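Long-range contacts in necrotic enteritis toxin B (Clostridium perfringens, PDB 4I0N), which is a pore-forming toxin of the leukocidin/hemolysin type with an alpha-hemolysin fold, and probably acts by perforating host cell membranes: residues 30-35 / 272-277; 35-40 / 243-248; 58-63 / 239-244. All coordinates share one frame; numbering follows the deposited sequence.

Interaction 1: residues 30-35 / 272-277; sequences DTASHK and NEFMFK. With MG (magnesium ion), chain E.
Ala32 and Phe274 make the main apolar contact. The methyl CB of Ala32 meets the ring obliquely, 3.6 Å from Phe274 CD1. It sits over the seam between two aromatic rings, close to Phe274 and only loosely against Phe276 CZ. Phe274 is carried there by its first torsion, which sets CG anti to the carbonyl carbon (chi1 -58°) and lifts the ring from its strand. The ring also reaches the backbone of Ser33 obliquely, with Phe274 CE1 3.9 Å from Ser33 C. The amide N of His34 lies at the ring edge. Two residues on, Phe276 CE1 lies 3.8 Å from Asp30 O, again obliquely.

These contacts join the two sheets of a beta-sandwich face to face. Strand 21-34 belongs to one sheet and strand 258-279 to the other, and they run roughly antiparallel. Asp30 faces Phe276, Ala32 faces Phe274 and His34 faces Asn272. Tyr287 continues the aromatic layer, its ring meeting that of Phe276.

At the exposed end Asn272 packs against His34. Asn272 ND2 comes to the edge of the imidazole, near its plane, 3.5 Å from His34 CD2. The two side chains cross, with amide and ring planes 64° apart. Lys35 CG lies over one face of the same imidazole.

Magnesium is bound at the other end. Asp30 OD1 coordinates the magnesium ion at 2.2 Å, and four waters complete the ligands seen. OD1 also accepts a hydrogen bond from Thr31 N, which approaches from above the carboxylate plane, 39° out of it. Two of the metal-bound waters extend the site to the protein: water 1 donates to Asp30 OD2 at 2.8 Å, and water 2 to Thr31 O at 2.6 Å. OD2 is also hydrogen-bonded to Tyr287 N, which ties the carboxylate to strand 284-287.

Interaction 2: residues 35-40 / 243-248; sequences KGWKAT and YQRFDN
Tyr243 OH donates a hydrogen bond of 2.7 Å to the backbone O of Lys38. The hydroxyl is tilted 21° from the carbonyl plane, and the carbonyl oxygen lies at the edge of the phenol ring. Ala39 packs beside the bond, with CB 3.6 Å from Tyr243 OH.

The side chains of Trp37 and Tyr243 overlap while running in opposing senses. The Tyr243 CB comes to the edge of the indole, near its plane, 3.6 Å from Trp37 CZ3. Strand 37-47 and strand 236-255 lie in the two facing sheets of the beta-sandwich. Trp37 is buried between the sheets, where it also touches Ile64, Pro65, Glu270 and Asn272.

Arg245 meets the benzo part of the indole. Its chain bends at chi3 (63°), and NH1 comes in obliquely, 3.6 Å from Trp37 CZ2. The guanidinium and indole planes are 49° apart, so the groups are not stacked. Water 5 links them in the plane of both groups, accepting from Trp37 NE1 at 3.0 Å and from Arg245 NH1 at 3.1 Å.

Arg245 holds Asp247 side-on in a salt bridge, and the paired bonds fix the rotation of the guanidinium. Arg245 NE meets Asp247 OD1 at 2.8 Å and NH2 meets OD2 at 3.0 Å, each on a syn lone pair. Glu270 adds a salt bridge to Arg245 NH2, Pro65 O takes a hydrogen bond from NH1, and Lys80 pairs with Asp247.

Interaction 3: residues 58-63 / 239-244; sequences LNLEGF and IIVEYQ
The phenol ring of Tyr243 points its hydroxyl end at the backbone of 60-63. Leu60 CD2 and the backbone O of Phe63 both approach the ring obliquely. Phe63 O is 4.2 Å from Tyr243 CE2. At the hydroxyl end, Tyr243 OH lies 3.5 Å from Gly62 CA. Gly62 has no side chain, which lets the oxygen come this close to the main chain. Leu60 CD1 is 3.9 Å from the same Tyr243 OH; the two side chains point against each other from facing strands. The polar need of Tyr243 OH is met by Lys38 O, on the strand next to 53-65.

Strand 53-65 and strand 236-255 belong to the two sheets of the beta-sandwich and lie across its core from each other. The axes of the two segments approach to 10.2 Å, and their directions differ by 32°. This is the aligned packing common between twisted sheets in sandwiches. Inward side chains alternate with outward ones, and Leu58, Leu60, Ile239, Val241 and Tyr243 all face inward.

Leu60 and Val241 meet end to end. Leu60 CD2 is 3.8 Å from Val241 CG1, and Leu60 CD1 is 4.0 Å from Val241 CG2. Val241 CG1 touches both leucine methyls, and CG2 touches CD1. The first torsion of Leu60 sets CG anti to the backbone N (chi1 168°), and from there both methyls reach the valine. Two residues back, Leu58 CD1 meets Ile239 CG1 at 3.8 Å and Ile239 CD1 at 4.2 Å, also end to end.

Other strands close the core around these pairs. Ile87 and Val89 of strand 76-92 touch Leu60, and Leu226 and Leu228 touch Leu58. Ile278 packs on Ile239.

All three contacts join the same two sheets of the sandwich. In one sheet, 30-35, 35-40 and 58-63 lie on successive antiparallel strands. Ala32 N hydrogen-bonds to Ala39 O at 2.9 Å, and Thr40 N to Glu61 O at 2.7 Å. In the other sheet, 239-244 and 272-277 are neighbours, with Phe274 O accepting from Val241 N at 2.8 Å. Centres of interactions 1 and 3 are 8 Å apart, 2 and 3 10 Å, 1 and 2 11 Å. Interactions 2 and 3 share Tyr243, whose CD2 packs 3.9 Å from Phe274 CE2 of interaction 1. The metal site lies at one end of the group: the side chains of Ala39 and Leu60 are about 9 Å and 10 Å from that of Asp30.

Interaction 1: residues 30-35 / 272-277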
loop_
_atom_site.group_PDB
_atom_site.type_symbol
_atom_site.label_atom_id
_atom_site.label_comp_id
_atom_site.label_asym_id
_atom_site.label_seq_id
_atom_site.Cartn_x
_atom_site.Cartn_y
_atom_site.Cartn_z
ATOM N N ASP A 30 -8.899 8.619 12.235
ATOM C CA ASP A 30 -9.254 7.419 12.993
ATOM C C ASP A 30 -8.362 6.272 12.543
ATOM O O ASP A 30 -7.730 6.326 11.484
ATOM C CB ASP A 30 -10.737 7.070 12.815
ATOM C CG ASP A 30 -11.300 6.309 13.991
ATOM O OD1 ASP A 30 -10.519 5.966 14.895
ATOM O OD2 ASP A 30 -12.521 6.039 14.010
ATOM N N THR A 31 -8.275 5.250 13.376
ATOM C CA THR A 31 -7.394 4.131 13.090
ATOM C C THR A 31 -8.098 2.828 13.457
ATOM O O THR A 31 -8.927 2.801 14.358
ATOM C CB THR A 31 -6.003 4.321 13.793
ATOM O OG1 THR A 31 -5.204 3.126 13.685
ATOM C CG2 THR A 31 -6.168 4.703 15.258
ATOM N N ALA A 32 -7.742 1.759 12.752
ATOM C CA ALA A 32 -8.307 0.432 12.974
ATOM C C ALA A 32 -7.202 -0.577 12.725
ATOM O O ALA A 32 -6.245 -0.284 12.007
ATOM C CB ALA A 32 -9.467 0.169 12.013
ATOM N N SER A 33 -7.325 -1.755 13.321
ATOM C CA SER A 33 -6.377 -2.817 13.039
ATOM C C SER A 33 -7.030 -4.164 13.277
ATOM O O SER A 33 -8.061 -4.296 13.993
ATOM C CB SER A 33 -5.117 -2.698 13.916
ATOM O OG SER A 33 -5.423 -2.956 15.269
ATOM N N HIS A 34 -6.399 -5.181 12.714
ATOM C CA HIS A 34 -6.863 -6.531 12.875
ATOM C C HIS A 34 -5.723 -7.458 12.474
ATOM O O HIS A 34 -5.210 -7.350 11.379
ATOM C CB HIS A 34 -8.079 -6.769 11.956
ATOM C CG HIS A 34 -8.656 -8.138 12.086
ATOM N ND1 HIS A 34 -9.296 -8.559 13.230
ATOM C CD2 HIS A 34 -8.678 -9.189 11.232
ATOM C CE1 HIS A 34 -9.706 -9.805 13.067
ATOM N NE2 HIS A 34 -9.337 -10.212 11.866
ATOM N N LYS A 35 -5.306 -8.340 13.384
ATOM C CA LYS A 35 -4.247 -9.333 13.089
ATOM C C LYS A 35 -2.931 -8.706 12.607
ATOM O O LYS A 35 -2.154 -9.329 11.859
ATOM C CB LYS A 35 -4.757 -10.393 12.101
ATOM C CG LYS A 35 -5.837 -11.287 12.711
ATOM C CD LYS A 35 -5.909 -12.661 12.063
ATOM C CE LYS A 35 -6.687 -12.615 10.754
ATOM N N ASN A 272 -7.759 -8.084 4.033
ATOM C CA ASN A 272 -8.467 -7.424 5.137
ATOM C C ASN A 272 -8.926 -6.068 4.665
ATOM O O ASN A 272 -8.204 -5.417 3.933
ATOM C CB ASN A 272 -7.536 -7.263 6.351
ATOM C CG ASN A 272 -7.247 -8.599 7.039
ATOM O OD1 ASN A 272 -6.148 -9.162 6.908
ATOM N ND2 ASN A 272 -8.244 -9.133 7.743
ATOM N N GLU A 273 -10.105 -5.630 5.091
ATOM C CA GLU A 273 -10.577 -4.312 4.698
ATOM C C GLU A 273 -11.082 -3.509 5.908
ATOM O O GLU A 273 -11.444 -4.077 6.950
ATOM C CB GLU A 273 -11.635 -4.398 3.608
ATOM C CG GLU A 273 -12.883 -5.124 4.029
ATOM C CD GLU A 273 -14.004 -4.972 3.013
ATOM O OE1 GLU A 273 -13.762 -5.211 1.822
ATOM O OE2 GLU A 273 -15.119 -4.608 3.420
ATOM N N PHE A 274 -11.067 -2.185 5.756
ATOM C CA PHE A 274 -11.443 -1.276 6.837
ATOM C C PHE A 274 -12.302 -0.195 6.192
ATOM O O PHE A 274 -11.864 0.444 5.246
ATOM C CB PHE A 274 -10.182 -0.680 7.516
ATOM C CG PHE A 274 -9.240 -1.715 8.073
ATOM C CD1 PHE A 274 -9.418 -2.227 9.350
ATOM C CD2 PHE A 274 -8.169 -2.189 7.300
ATOM C CE1 PHE A 274 -8.544 -3.192 9.861
ATOM C CE2 PHE A 274 -7.293 -3.155 7.805
ATOM C CZ PHE A 274 -7.483 -3.657 9.082
ATOM N N MET A 275 -13.514 -0.002 6.706
ATOM C CA MET A 275 -14.413 1.032 6.207
ATOM C C MET A 275 -14.440 2.243 7.167
ATOM O O MET A 275 -14.531 2.092 8.388
ATOM C CB MET A 275 -15.829 0.443 6.012
ATOM C CG MET A 275 -16.761 1.364 5.312
ATOM N N PHE A 276 -14.386 3.445 6.594
ATOM C CA PHE A 276 -14.406 4.685 7.372
ATOM C C PHE A 276 -15.528 5.564 6.858
ATOM O O PHE A 276 -15.661 5.774 5.652
ATOM C CB PHE A 276 -13.083 5.444 7.227
ATOM C CG PHE A 276 -11.879 4.706 7.794
ATOM C CD1 PHE A 276 -11.443 4.944 9.100
ATOM C CD2 PHE A 276 -11.181 3.781 7.003
ATOM C CE1 PHE A 276 -10.331 4.266 9.639
ATOM C CE2 PHE A 276 -10.077 3.096 7.521
ATOM C CZ PHE A 276 -9.640 3.346 8.832
ATOM N N LYS A 277 -16.362 6.048 7.762
ATOM C CA LYS A 277 -17.326 7.086 7.390
ATOM C C LYS A 277 -16.610 8.431 7.278
ATOM O O LYS A 277 -15.901 8.850 8.204
ATOM C CB LYS A 277 -18.429 7.162 8.459
ATOM C CG LYS A 277 -19.529 8.181 8.157
ATOM C CD LYS A 277 -20.632 8.121 9.208
ATOM C CE LYS A 277 -21.670 9.249 8.969
ATOM N NZ LYS A 277 -22.913 9.082 9.803
HETATM MG MG MG E . -10.808 5.349 17.001
HETATM O O HOH W 1 -12.451 4.344 16.294
HETATM O O HOH W 2 -9.299 3.877 16.738
HETATM O O HOH W 3 -9.287 6.809 17.414
HETATM O O HOH W 4 -12.165 7.325 17.261
#

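Interaction 2: residues 35-40 / 243-248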
loop_
_atom_site.group_PDB
_atom_site.type_symbol
_atom_site.label_atom_id
_atom_site.label_comp_id
_atom_site.label_asym_id
_atom_site.label_seq_id
_atom_site.Cartn_x
_atom_site.Cartn_y
_atom_site.Cartn_z
ATOM N N LYS A 35 -5.306 -8.340 13.384
ATOM C CA LYS A 35 -4.247 -9.333 13.089
ATOM C C LYS A 35 -2.931 -8.706 12.607
ATOM O O LYS A 35 -2.154 -9.329 11.859
ATOM C CB LYS A 35 -4.757 -10.393 12.101
ATOM C CG LYS A 35 -5.837 -11.287 12.711
ATOM C CD LYS A 35 -5.909 -12.661 12.063
ATOM C CE LYS A 35 -6.687 -12.615 10.754
ATOM N N GLY A 36 -2.666 -7.482 13.053
ATOM C CA GLY A 36 -1.422 -6.807 12.728
ATOM C C GLY A 36 -1.498 -5.958 11.476
ATOM O O GLY A 36 -0.543 -5.243 11.155
ATOM N N TRP A 37 -2.627 -6.043 10.759
ATOM C CA TRP A 37 -2.886 -5.201 9.606
ATOM C C TRP A 37 -3.520 -3.926 10.124
ATOM O O TRP A 37 -4.469 -3.988 10.893
ATOM C CB TRP A 37 -3.870 -5.890 8.647
ATOM C CG TRP A 37 -3.366 -7.196 8.090
ATOM C CD1 TRP A 37 -2.822 -8.247 8.787
ATOM C CD2 TRP A 37 -3.401 -7.596 6.719
ATOM N NE1 TRP A 37 -2.506 -9.274 7.930
ATOM C CE2 TRP A 37 -2.852 -8.902 6.652
ATOM C CE3 TRP A 37 -3.851 -6.985 5.547
ATOM C CZ2 TRP A 37 -2.741 -9.606 5.446
ATOM C CZ3 TRP A 37 -3.755 -7.688 4.340
ATOM C CH2 TRP A 37 -3.194 -8.987 4.304
ATOM N N LYS A 38 -2.991 -2.778 9.699
ATOM C CA LYS A 38 -3.375 -1.489 10.293
ATOM C C LYS A 38 -3.752 -0.467 9.233
ATOM O O LYS A 38 -3.102 -0.378 8.201
ATOM C CB LYS A 38 -2.202 -0.927 11.098
ATOM C CG LYS A 38 -1.712 -1.850 12.182
ATOM C CD LYS A 38 -0.498 -1.252 12.913
ATOM C CE LYS A 38 0.087 -2.258 13.916
ATOM N NZ LYS A 38 0.633 -3.455 13.191
ATOM N N ALA A 39 -4.789 0.317 9.499
ATOM C CA ALA A 39 -5.158 1.437 8.627
ATOM C C ALA A 39 -5.472 2.641 9.475
ATOM O O ALA A 39 -6.384 2.588 10.336
ATOM C CB ALA A 39 -6.359 1.093 7.787
ATOM N N THR A 40 -4.739 3.729 9.211
ATOM C CA THR A 40 -5.044 5.022 9.811
ATOM C C THR A 40 -5.424 5.955 8.684
ATOM O O THR A 40 -4.637 6.152 7.752
ATOM C CB THR A 40 -3.826 5.593 10.565
ATOM O OG1 THR A 40 -3.536 4.754 11.694
ATOM C CG2 THR A 40 -4.115 7.027 11.075
ATOM N N TYR A 243 -6.877 -4.153 1.715
ATOM C CA TYR A 243 -5.501 -4.615 1.648
ATOM C C TYR A 243 -5.496 -6.076 1.221
ATOM O O TYR A 243 -6.253 -6.895 1.746
ATOM C CB TYR A 243 -4.890 -4.573 3.039
ATOM C CG TYR A 243 -4.619 -3.243 3.651
ATOM C CD1 TYR A 243 -4.325 -2.105 2.889
ATOM C CD2 TYR A 243 -4.555 -3.143 5.043
ATOM C CE1 TYR A 243 -3.988 -0.892 3.516
ATOM C CE2 TYR A 243 -4.217 -1.957 5.666
ATOM C CZ TYR A 243 -3.951 -0.837 4.923
ATOM O OH TYR A 243 -3.629 0.315 5.615
ATOM N N GLN A 244 -4.612 -6.407 0.291
ATOM C CA GLN A 244 -4.499 -7.771 -0.208
ATOM C C GLN A 244 -3.023 -8.094 -0.326
ATOM O O GLN A 244 -2.238 -7.263 -0.777
ATOM C CB GLN A 244 -5.208 -7.826 -1.555
ATOM C CG GLN A 244 -5.556 -9.171 -2.084
ATOM C CD GLN A 244 -6.739 -9.054 -3.052
ATOM O OE1 GLN A 244 -7.139 -7.950 -3.438
ATOM N NE2 GLN A 244 -7.297 -10.165 -3.420
ATOM N N ARG A 245 -2.625 -9.293 0.098
ATOM C CA ARG A 245 -1.233 -9.666 -0.005
ATOM C C ARG A 245 -1.166 -10.976 -0.778
ATOM O O ARG A 245 -1.734 -11.970 -0.335
ATOM C CB ARG A 245 -0.617 -9.819 1.392
ATOM C CG ARG A 245 0.922 -9.919 1.352
ATOM C CD ARG A 245 1.549 -10.428 2.657
ATOM N NE ARG A 245 1.104 -11.796 2.945
ATOM C CZ ARG A 245 0.513 -12.166 4.077
ATOM N NH1 ARG A 245 0.365 -11.300 5.087
ATOM N NH2 ARG A 245 0.109 -13.426 4.217
ATOM N N PHE A 246 -0.522 -10.955 -1.941
ATOM C CA PHE A 246 -0.417 -12.147 -2.791
ATOM C C PHE A 246 0.899 -12.810 -2.480
ATOM O O PHE A 246 1.964 -12.222 -2.699
ATOM C CB PHE A 246 -0.482 -11.773 -4.264
ATOM C CG PHE A 246 -1.804 -11.153 -4.663
ATOM C CD1 PHE A 246 -2.906 -11.968 -4.915
ATOM C CD2 PHE A 246 -1.947 -9.777 -4.777
ATOM C CE1 PHE A 246 -4.147 -11.411 -5.286
ATOM C CE2 PHE A 246 -3.166 -9.217 -5.149
ATOM C CZ PHE A 246 -4.269 -10.041 -5.402
ATOM N N ASP A 247 0.810 -14.043 -2.003
ATOM C CA ASP A 247 1.979 -14.771 -1.554
ATOM C C ASP A 247 2.465 -15.693 -2.648
ATOM O O ASP A 247 1.685 -16.128 -3.507
ATOM C CB ASP A 247 1.658 -15.561 -0.289
ATOM C CG ASP A 247 1.412 -14.664 0.925
ATOM O OD1 ASP A 247 2.035 -13.584 1.040
ATOM O OD2 ASP A 247 0.585 -15.063 1.760
ATOM N N ASN A 248 3.772 -15.953 -2.640
ATOM C CA ASN A 248 4.373 -16.987 -3.469
ATOM C C ASN A 248 5.055 -18.024 -2.572
ATOM O O ASN A 248 5.373 -17.734 -1.412
ATOM C CB ASN A 248 5.439 -16.382 -4.411
ATOM C CG ASN A 248 4.845 -15.689 -5.661
ATOM O OD1 ASN A 248 5.603 -15.382 -6.579
ATOM N ND2 ASN A 248 3.526 -15.410 -5.680
HETATM O O HOH W 5 -1.089 -11.908 7.803
#

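Interaction 3: residues 58-63 / 239-244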
loop_
_atom_site.group_PDB
_atom_site.type_symbol
_atom_site.label_atom_id
_atom_site.label_comp_id
_atom_site.label_asym_id
_atom_site.label_seq_id
_atom_site.Cartn_x
_atom_site.Cartn_y
_atom_site.Cartn_z
ATOM N N LEU A 58 -7.186 13.371 2.078
ATOM C CA LEU A 58 -7.120 12.218 2.961
ATOM C C LEU A 58 -5.724 11.589 2.909
ATOM O O LEU A 58 -5.097 11.534 1.852
ATOM C CB LEU A 58 -8.184 11.168 2.564
ATOM C CG LEU A 58 -9.649 11.630 2.584
ATOM C CD1 LEU A 58 -10.567 10.467 2.295
ATOM C CD2 LEU A 58 -10.005 12.245 3.926
ATOM N N ASN A 59 -5.238 11.115 4.048
ATOM C CA ASN A 59 -3.939 10.470 4.098
ATOM C C ASN A 59 -4.135 9.085 4.693
ATOM O O ASN A 59 -4.647 8.974 5.794
ATOM C CB ASN A 59 -3.000 11.286 4.991
ATOM C CG ASN A 59 -1.588 10.691 5.078
ATOM O OD1 ASN A 59 -0.894 10.567 4.089
ATOM N ND2 ASN A 59 -1.163 10.365 6.279
ATOM N N LEU A 60 -3.751 8.047 3.961
ATOM C CA LEU A 60 -3.821 6.675 4.475
ATOM C C LEU A 60 -2.425 6.225 4.901
ATOM O O LEU A 60 -1.477 6.299 4.098
ATOM C CB LEU A 60 -4.375 5.719 3.394
ATOM C CG LEU A 60 -4.205 4.233 3.727
ATOM C CD1 LEU A 60 -5.047 3.848 4.958
ATOM C CD2 LEU A 60 -4.578 3.342 2.519
ATOM N N GLU A 61 -2.283 5.788 6.152
ATOM C CA GLU A 61 -1.048 5.157 6.602
ATOM C C GLU A 61 -1.392 3.828 7.187
ATOM O O GLU A 61 -2.417 3.680 7.863
ATOM C CB GLU A 61 -0.389 5.964 7.722
ATOM C CG GLU A 61 -0.051 7.346 7.380
ATOM C CD GLU A 61 0.289 8.100 8.637
ATOM O OE1 GLU A 61 -0.612 8.766 9.190
ATOM O OE2 GLU A 61 1.438 7.955 9.106
ATOM N N GLY A 62 -0.531 2.852 6.971
ATOM C CA GLY A 62 -0.879 1.548 7.481
ATOM C C GLY A 62 0.257 0.574 7.508
ATOM O O GLY A 62 1.431 0.939 7.371
ATOM N N PHE A 63 -0.110 -0.676 7.718
ATOM C CA PHE A 63 0.871 -1.728 7.759
ATOM C C PHE A 63 0.230 -3.040 7.349
ATOM O O PHE A 63 -0.878 -3.372 7.802
ATOM C CB PHE A 63 1.466 -1.868 9.151
ATOM C CG PHE A 63 2.595 -2.848 9.211
ATOM C CD1 PHE A 63 3.856 -2.510 8.682
ATOM C CD2 PHE A 63 2.404 -4.115 9.742
ATOM C CE1 PHE A 63 4.907 -3.428 8.726
ATOM C CE2 PHE A 63 3.462 -5.044 9.792
ATOM C CZ PHE A 63 4.713 -4.696 9.274
ATOM N N ILE A 239 -15.251 5.746 2.832
ATOM C CA ILE A 239 -14.013 5.290 2.196
ATOM C C ILE A 239 -13.758 3.860 2.683
ATOM O O ILE A 239 -13.834 3.575 3.895
ATOM C CB ILE A 239 -12.799 6.210 2.558
ATOM C CG1 ILE A 239 -12.911 7.555 1.820
ATOM C CG2 ILE A 239 -11.414 5.484 2.328
ATOM C CD1 ILE A 239 -12.677 7.497 0.301
ATOM N N ILE A 240 -13.474 2.965 1.735
ATOM C CA ILE A 240 -13.129 1.585 2.037
ATOM C C ILE A 240 -11.665 1.375 1.681
ATOM O O ILE A 240 -11.252 1.620 0.552
ATOM C CB ILE A 240 -14.014 0.582 1.255
ATOM C CG1 ILE A 240 -15.508 0.898 1.478
ATOM C CG2 ILE A 240 -13.675 -0.871 1.661
ATOM C CD1 ILE A 240 -16.422 0.415 0.377
ATOM N N VAL A 241 -10.877 0.936 2.653
ATOM C CA VAL A 241 -9.456 0.631 2.428
ATOM C C VAL A 241 -9.366 -0.887 2.375
ATOM O O VAL A 241 -9.727 -1.538 3.354
ATOM C CB VAL A 241 -8.608 1.135 3.604
ATOM C CG1 VAL A 241 -7.122 0.732 3.419
ATOM C CG2 VAL A 241 -8.699 2.664 3.718
ATOM N N GLU A 242 -8.930 -1.441 1.237
ATOM C CA GLU A 242 -8.814 -2.893 1.046
ATOM C C GLU A 242 -7.342 -3.213 0.901
ATOM O O GLU A 242 -6.643 -2.591 0.091
ATOM C CB GLU A 242 -9.557 -3.395 -0.196
ATOM C CG GLU A 242 -11.010 -2.968 -0.269
ATOM C CD GLU A 242 -11.672 -3.383 -1.566
ATOM O OE1 GLU A 242 -10.964 -3.769 -2.549
ATOM O OE2 GLU A 242 -12.920 -3.325 -1.602
ATOM N N TYR A 243 -6.877 -4.153 1.715
ATOM C CA TYR A 243 -5.501 -4.615 1.648
ATOM C C TYR A 243 -5.496 -6.076 1.221
ATOM O O TYR A 243 -6.253 -6.895 1.746
ATOM C CB TYR A 243 -4.890 -4.573 3.039
ATOM C CG TYR A 243 -4.619 -3.243 3.651
ATOM C CD1 TYR A 243 -4.325 -2.105 2.889
ATOM C CD2 TYR A 243 -4.555 -3.143 5.043
ATOM C CE1 TYR A 243 -3.988 -0.892 3.516
ATOM C CE2 TYR A 243 -4.217 -1.957 5.666
ATOM C CZ TYR A 243 -3.951 -0.837 4.923
ATOM O OH TYR A 243 -3.629 0.315 5.615
ATOM N N GLN A 244 -4.612 -6.407 0.291
ATOM C CA GLN A 244 -4.499 -7.771 -0.208
ATOM C C GLN A 244 -3.023 -8.094 -0.326
ATOM O O GLN A 244 -2.238 -7.263 -0.777
ATOM C CB GLN A 244 -5.208 -7.826 -1.555
ATOM C CG GLN A 244 -5.556 -9.171 -2.084
ATOM C CD GLN A 244 -6.739 -9.054 -3.052
ATOM O OE1 GLN A 244 -7.139 -7.950 -3.438
ATOM N NE2 GLN A 244 -7.297 -10.165 -3.420
#